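Local coordinates for probable transcriptional regulator, TetR family protein (Rhodococcus sp., PDB 3BJB), which probably binds operator DNA through a helix-turn-helix domain and regulates transcription, as members of the TetR family generally do, at residues B[29-34]-B[68-73]; B[101-106]-B[144-149]. All blocks are in the same frame, centred on the assembly; numbering follows the deposited sequence.

Contact 1: residues B[29-34]-B[68-73]; sequences EAAIEL and HLFVAV
In the TetR-type DNA-binding domain the first helix of the three-helix bundle packs against the long helix that follows the helix-turn-helix, and Ala31 meets Leu69, Phe70 and Val73 where those two helices, 22-37 and 66-86, cross. The short segments pass almost perpendicular, at 99°, with axes 10.1 Å apart. The methyl of Ala31 points into the opposite helix and lies between residues one turn apart: its CB sits 3.8 Å from CD2 of Leu69 and 3.9 Å from CG2 of Val73. Leu69 offers the whole end of its side chain, CG and both methyls, to this one carbon; Met45 and Phe63 also touch Leu69. Val73 divides its branches between two partners. With CG1 of Val73 anti to the backbone N (chi1 160°), that methyl lies 3.8 Å from CG1 of Ile32, while CG2 stays with Ala31. Farther along, Leu116 and Met120 of helix 114-126 touch Ile32 and Val73, tying this corner to the C-terminal domain. A polar atom, the carbonyl O of Ala31, lies at the edge of the Phe70 ring, near its plane, 3.9 Å from CE1.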
loop_
_atom_site.group_PDB
_atom_site.type_symbol
_atom_site.label_atom_id
_atom_site.label_comp_id
_atom_site.label_asym_id
_atom_site.label_seq_id
_atom_site.Cartn_x
_atom_site.Cartn_y
_atom_site.Cartn_z
ATOM N N GLU B 29 -4.183 19.345 14.164
ATOM C CA GLU B 29 -4.237 20.511 13.294
ATOM C C GLU B 29 -2.875 20.745 12.672
ATOM O O GLU B 29 -2.712 20.660 11.435
ATOM C CB GLU B 29 -4.626 21.741 14.107
ATOM C CG GLU B 29 -5.633 22.673 13.442
ATOM C CD GLU B 29 -7.017 22.060 13.373
ATOM O OE1 GLU B 29 -7.964 22.683 13.894
ATOM O OE2 GLU B 29 -7.151 20.945 12.810
ATOM N N ALA B 30 -1.903 20.993 13.549
ATOM C CA ALA B 30 -0.544 21.352 13.170
ATOM C C ALA B 30 0.134 20.273 12.353
ATOM O O ALA B 30 0.888 20.577 11.425
ATOM C CB ALA B 30 0.272 21.645 14.396
ATOM N N ALA B 31 -0.131 19.016 12.707
ATOM C CA ALA B 31 0.426 17.886 12.006
ATOM C C ALA B 31 -0.031 17.986 10.553
ATOM O O ALA B 31 0.823 17.949 9.626
ATOM C CB ALA B 31 0.013 16.606 12.652
ATOM N N ILE B 32 -1.343 18.212 10.374
ATOM C CA ILE B 32 -1.964 18.376 9.050
ATOM C C ILE B 32 -1.317 19.470 8.166
ATOM O O ILE B 32 -0.993 19.197 6.997
ATOM C CB ILE B 32 -3.507 18.554 9.146
ATOM C CG1 ILE B 32 -4.162 17.246 9.584
ATOM C CG2 ILE B 32 -4.110 19.029 7.802
ATOM C CD1 ILE B 32 -5.468 17.449 10.298
ATOM N N GLU B 33 -1.114 20.669 8.714
ATOM C CA GLU B 33 -0.409 21.758 8.015
ATOM C C GLU B 33 1.024 21.423 7.624
ATOM O O GLU B 33 1.492 21.805 6.546
ATOM C CB GLU B 33 -0.297 23.021 8.873
ATOM C CG GLU B 33 -1.333 23.203 9.938
ATOM C CD GLU B 33 -1.508 24.662 10.260
ATOM O OE1 GLU B 33 -0.765 25.179 11.138
ATOM O OE2 GLU B 33 -2.360 25.302 9.605
ATOM N N LEU B 34 1.747 20.746 8.505
ATOM C CA LEU B 34 3.125 20.422 8.160
ATOM C C LEU B 34 3.211 19.365 7.073
ATOM O O LEU B 34 4.003 19.489 6.137
ATOM C CB LEU B 34 3.950 20.097 9.395
ATOM C CG LEU B 34 4.351 21.451 10.000
ATOM C CD1 LEU B 34 3.922 21.660 11.484
ATOM C CD2 LEU B 34 5.832 21.687 9.769
ATOM N N HIS B 68 2.778 7.208 14.824
ATOM C CA HIS B 68 1.607 7.251 15.719
ATOM C C HIS B 68 0.738 8.456 15.398
ATOM O O HIS B 68 -0.484 8.347 15.283
ATOM C CB HIS B 68 1.994 7.379 17.209
ATOM C CG HIS B 68 2.483 6.115 17.846
ATOM N ND1 HIS B 68 3.773 5.648 17.680
ATOM C CD2 HIS B 68 1.876 5.261 18.707
ATOM C CE1 HIS B 68 3.928 4.540 18.388
ATOM N NE2 HIS B 68 2.794 4.285 19.021
ATOM N N LEU B 69 1.377 9.616 15.307
ATOM C CA LEU B 69 0.664 10.856 15.095
ATOM C C LEU B 69 -0.119 10.810 13.791
ATOM O O LEU B 69 -1.333 11.048 13.792
ATOM C CB LEU B 69 1.617 12.035 15.147
ATOM C CG LEU B 69 1.112 13.378 14.671
ATOM C CD1 LEU B 69 0.107 13.971 15.682
ATOM C CD2 LEU B 69 2.339 14.276 14.495
ATOM N N PHE B 70 0.543 10.452 12.687
ATOM C CA PHE B 70 -0.167 10.391 11.408
ATOM C C PHE B 70 -1.222 9.288 11.238
ATOM O O PHE B 70 -2.115 9.396 10.407
ATOM C CB PHE B 70 0.809 10.459 10.261
ATOM C CG PHE B 70 1.402 11.777 10.126
ATOM C CD1 PHE B 70 0.655 12.825 9.630
ATOM C CD2 PHE B 70 2.715 12.005 10.540
ATOM C CE1 PHE B 70 1.216 14.107 9.523
ATOM C CE2 PHE B 70 3.281 13.276 10.429
ATOM C CZ PHE B 70 2.524 14.323 9.931
ATOM N N VAL B 71 -1.144 8.260 12.062
ATOM C CA VAL B 71 -2.205 7.277 12.150
ATOM C C VAL B 71 -3.413 7.899 12.834
ATOM O O VAL B 71 -4.537 7.748 12.367
ATOM C CB VAL B 71 -1.737 6.032 12.901
ATOM C CG1 VAL B 71 -2.942 5.206 13.382
ATOM C CG2 VAL B 71 -0.819 5.203 12.006
ATOM N N ALA B 72 -3.180 8.622 13.924
ATOM C CA ALA B 72 -4.242 9.379 14.587
ATOM C C ALA B 72 -4.804 10.468 13.666
ATOM O O ALA B 72 -5.985 10.773 13.754
ATOM C CB ALA B 72 -3.741 9.996 15.895
ATOM N N VAL B 73 -3.968 11.071 12.809
ATOM C CA VAL B 73 -4.464 12.089 11.863
ATOM C C VAL B 73 -5.413 11.418 10.889
ATOM O O VAL B 73 -6.503 11.912 10.673
ATOM C CB VAL B 73 -3.344 12.859 11.102
ATOM C CG1 VAL B 73 -3.883 13.495 9.840
ATOM C CG2 VAL B 73 -2.727 13.936 11.970
#

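Contact 2: residues B[101-106]-B[144-149]; sequences NVLVRA and QIMLDA
Val102 is wedged against helix 134-150 by both of its methyls, each with a different partner. CG2 of Val102 rests 3.8 Å from CG of Met146, a selenomethionine whose side chain runs at about a right angle to that of the valine. CG1 of Val102 is directed at CB of Ala149, modelled at 3.3 Å, shorter than two methyls comfortably allow and so doubtful in detail. The chi1 of -37° turns the two methyls toward positions about one turn apart on the opposite segment. Ile145 adds a looser contact, its CG2 lying 4.4 Å from CB of Val102. Next to them, Leu103 and Met146 have side chains that cross at about a right angle, but the modelled spacing of their ends is too short to be trusted.

Outside this first shell, Phe85 of helix 66-86 touches both Val102 and Ala149, and Ile78 of the same helix touches Ile145. Leu166 of helix 157-179 touches both Leu103 and Met146, while Ile191 and Cys195 of helix 184-198 also cover Leu103. The two segments therefore meet inside the helical bundle of the C-terminal domain, their directions 136° apart. With no hydrogen bond between the segments, the contact is apolar, made of aliphatic groups and the selenomethionine side chain.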
loop_
_atom_site.group_PDB
_atom_site.type_symbol
_atom_site.label_atom_id
_atom_site.label_comp_id
_atom_site.label_asym_id
_atom_site.label_seq_id
_atom_site.Cartn_x
_atom_site.Cartn_y
_atom_site.Cartn_z
ATOM N N ASN B 101 -19.784 4.865 -3.734
ATOM C CA ASN B 101 -19.872 6.320 -3.561
ATOM C C ASN B 101 -19.015 6.869 -2.415
ATOM O O ASN B 101 -18.533 8.000 -2.489
ATOM C CB ASN B 101 -21.322 6.806 -3.393
ATOM C CG ASN B 101 -22.160 6.670 -4.671
ATOM O OD1 ASN B 101 -23.355 6.342 -4.598
ATOM N ND2 ASN B 101 -21.558 6.928 -5.834
ATOM N N VAL B 102 -18.851 6.093 -1.348
ATOM C CA VAL B 102 -18.002 6.541 -0.256
ATOM C C VAL B 102 -16.527 6.517 -0.677
ATOM O O VAL B 102 -15.752 7.430 -0.341
ATOM C CB VAL B 102 -18.220 5.728 1.083
ATOM C CG1 VAL B 102 -19.648 5.379 1.290
ATOM C CG2 VAL B 102 -17.372 4.470 1.142
ATOM N N LEU B 103 -16.162 5.472 -1.419
ATOM C CA LEU B 103 -14.802 5.265 -1.836
ATOM C C LEU B 103 -14.406 6.381 -2.783
ATOM O O LEU B 103 -13.326 6.960 -2.621
ATOM C CB LEU B 103 -14.620 3.866 -2.445
ATOM C CG LEU B 103 -13.883 2.781 -1.620
ATOM C CD1 LEU B 103 -14.062 2.906 -0.100
ATOM C CD2 LEU B 103 -14.266 1.381 -2.077
ATOM N N VAL B 104 -15.313 6.727 -3.709
ATOM C CA VAL B 104 -15.128 7.838 -4.655
ATOM C C VAL B 104 -14.936 9.174 -3.921
ATOM O O VAL B 104 -14.028 9.949 -4.252
ATOM C CB VAL B 104 -16.328 7.950 -5.660
ATOM C CG1 VAL B 104 -16.309 9.262 -6.439
ATOM C CG2 VAL B 104 -16.338 6.758 -6.626
ATOM N N ARG B 105 -15.788 9.429 -2.937
ATOM C CA ARG B 105 -15.631 10.570 -2.064
ATOM C C ARG B 105 -14.290 10.635 -1.335
ATOM O O ARG B 105 -13.677 11.685 -1.298
ATOM C CB ARG B 105 -16.739 10.563 -1.014
ATOM C CG ARG B 105 -16.744 11.778 -0.117
ATOM C CD ARG B 105 -17.230 12.975 -0.882
ATOM N NE ARG B 105 -18.687 12.939 -1.008
ATOM C CZ ARG B 105 -19.533 13.291 -0.040
ATOM N NH1 ARG B 105 -19.082 13.724 1.145
ATOM N NH2 ARG B 105 -20.835 13.212 -0.269
ATOM N N ALA B 106 -13.849 9.526 -0.740
ATOM C CA ALA B 106 -12.572 9.503 -0.037
ATOM C C ALA B 106 -11.374 9.673 -1.000
ATOM O O ALA B 106 -10.469 10.484 -0.746
ATOM C CB ALA B 106 -12.445 8.235 0.756
ATOM N N GLN B 144 -16.940 0.746 9.087
ATOM C CA GLN B 144 -18.254 1.231 9.570
ATOM C C GLN B 144 -18.907 2.336 8.737
ATOM O O GLN B 144 -20.110 2.548 8.835
ATOM C CB GLN B 144 -18.203 1.708 11.024
ATOM C CG GLN B 144 -18.464 0.633 12.031
ATOM C CD GLN B 144 -19.892 0.106 11.998
ATOM O OE1 GLN B 144 -20.178 -0.921 12.604
ATOM N NE2 GLN B 144 -20.794 0.807 11.308
ATOM N N ILE B 145 -18.124 3.077 7.965
ATOM C CA ILE B 145 -18.703 4.103 7.115
ATOM C C ILE B 145 -19.386 3.455 5.933
ATOM O O ILE B 145 -20.431 3.930 5.470
ATOM C CB ILE B 145 -17.660 5.100 6.625
ATOM C CG1 ILE B 145 -17.143 5.924 7.805
ATOM C CG2 ILE B 145 -18.247 6.018 5.504
ATOM C CD1 ILE B 145 -16.002 6.835 7.436
HETATM N N MSE B 146 -18.786 2.361 5.476
HETATM C CA MSE B 146 -19.221 1.628 4.301
HETATM C C MSE B 146 -20.413 0.770 4.664
HETATM O O MSE B 146 -21.419 0.735 3.945
HETATM C CB MSE B 146 -18.089 0.744 3.782
HETATM C CG MSE B 146 -16.789 1.485 3.478
HETATM SE SE MSE B 146 -15.380 0.215 2.883
HETATM C CE MSE B 146 -15.643 0.394 0.978
ATOM N N LEU B 147 -20.286 0.078 5.786
ATOM C CA LEU B 147 -21.384 -0.660 6.345
ATOM C C LEU B 147 -22.597 0.253 6.448
ATOM O O LEU B 147 -23.657 -0.099 5.961
ATOM C CB LEU B 147 -20.993 -1.267 7.692
ATOM C CG LEU B 147 -20.829 -2.794 7.823
ATOM C CD1 LEU B 147 -20.979 -3.614 6.519
ATOM C CD2 LEU B 147 -19.550 -3.172 8.540
ATOM N N ASP B 148 -22.411 1.454 6.988
ATOM C CA ASP B 148 -23.503 2.389 7.181
ATOM C C ASP B 148 -24.049 2.888 5.854
ATOM O O ASP B 148 -25.261 2.955 5.641
ATOM C CB ASP B 148 -23.058 3.548 8.073
ATOM C CG ASP B 148 -23.089 3.195 9.573
ATOM O OD1 ASP B 148 -23.636 2.141 9.964
ATOM O OD2 ASP B 148 -22.576 3.991 10.383
ATOM N N ALA B 149 -23.142 3.225 4.951
ATOM C CA ALA B 149 -23.553 3.713 3.653
ATOM C C ALA B 149 -24.364 2.641 2.934
ATOM O O ALA B 149 -25.348 2.950 2.277
ATOM C CB ALA B 149 -22.347 4.133 2.819
#

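How the contacts relate
The two contacts follow one another along the chain: contact 1 closes within the DNA-binding domain before contact 2 opens in the C-terminal domain. Their centres are 22 Å apart, on opposite sides of the centre of the chain, and their nearest atoms stay about 11 Å from each other. Helix 66-86 joins the two regions, supplying residues 68-73 to contact 1 and, farther along, Ile78 and Phe85 to the surroundings of contact 2; helix 95-111 comes next in the chain. In TetR regulators generally, ligand-induced shifts in the C-terminal domain reposition the DNA-binding domains, and this connecting helix offers a plausible physical route between them here.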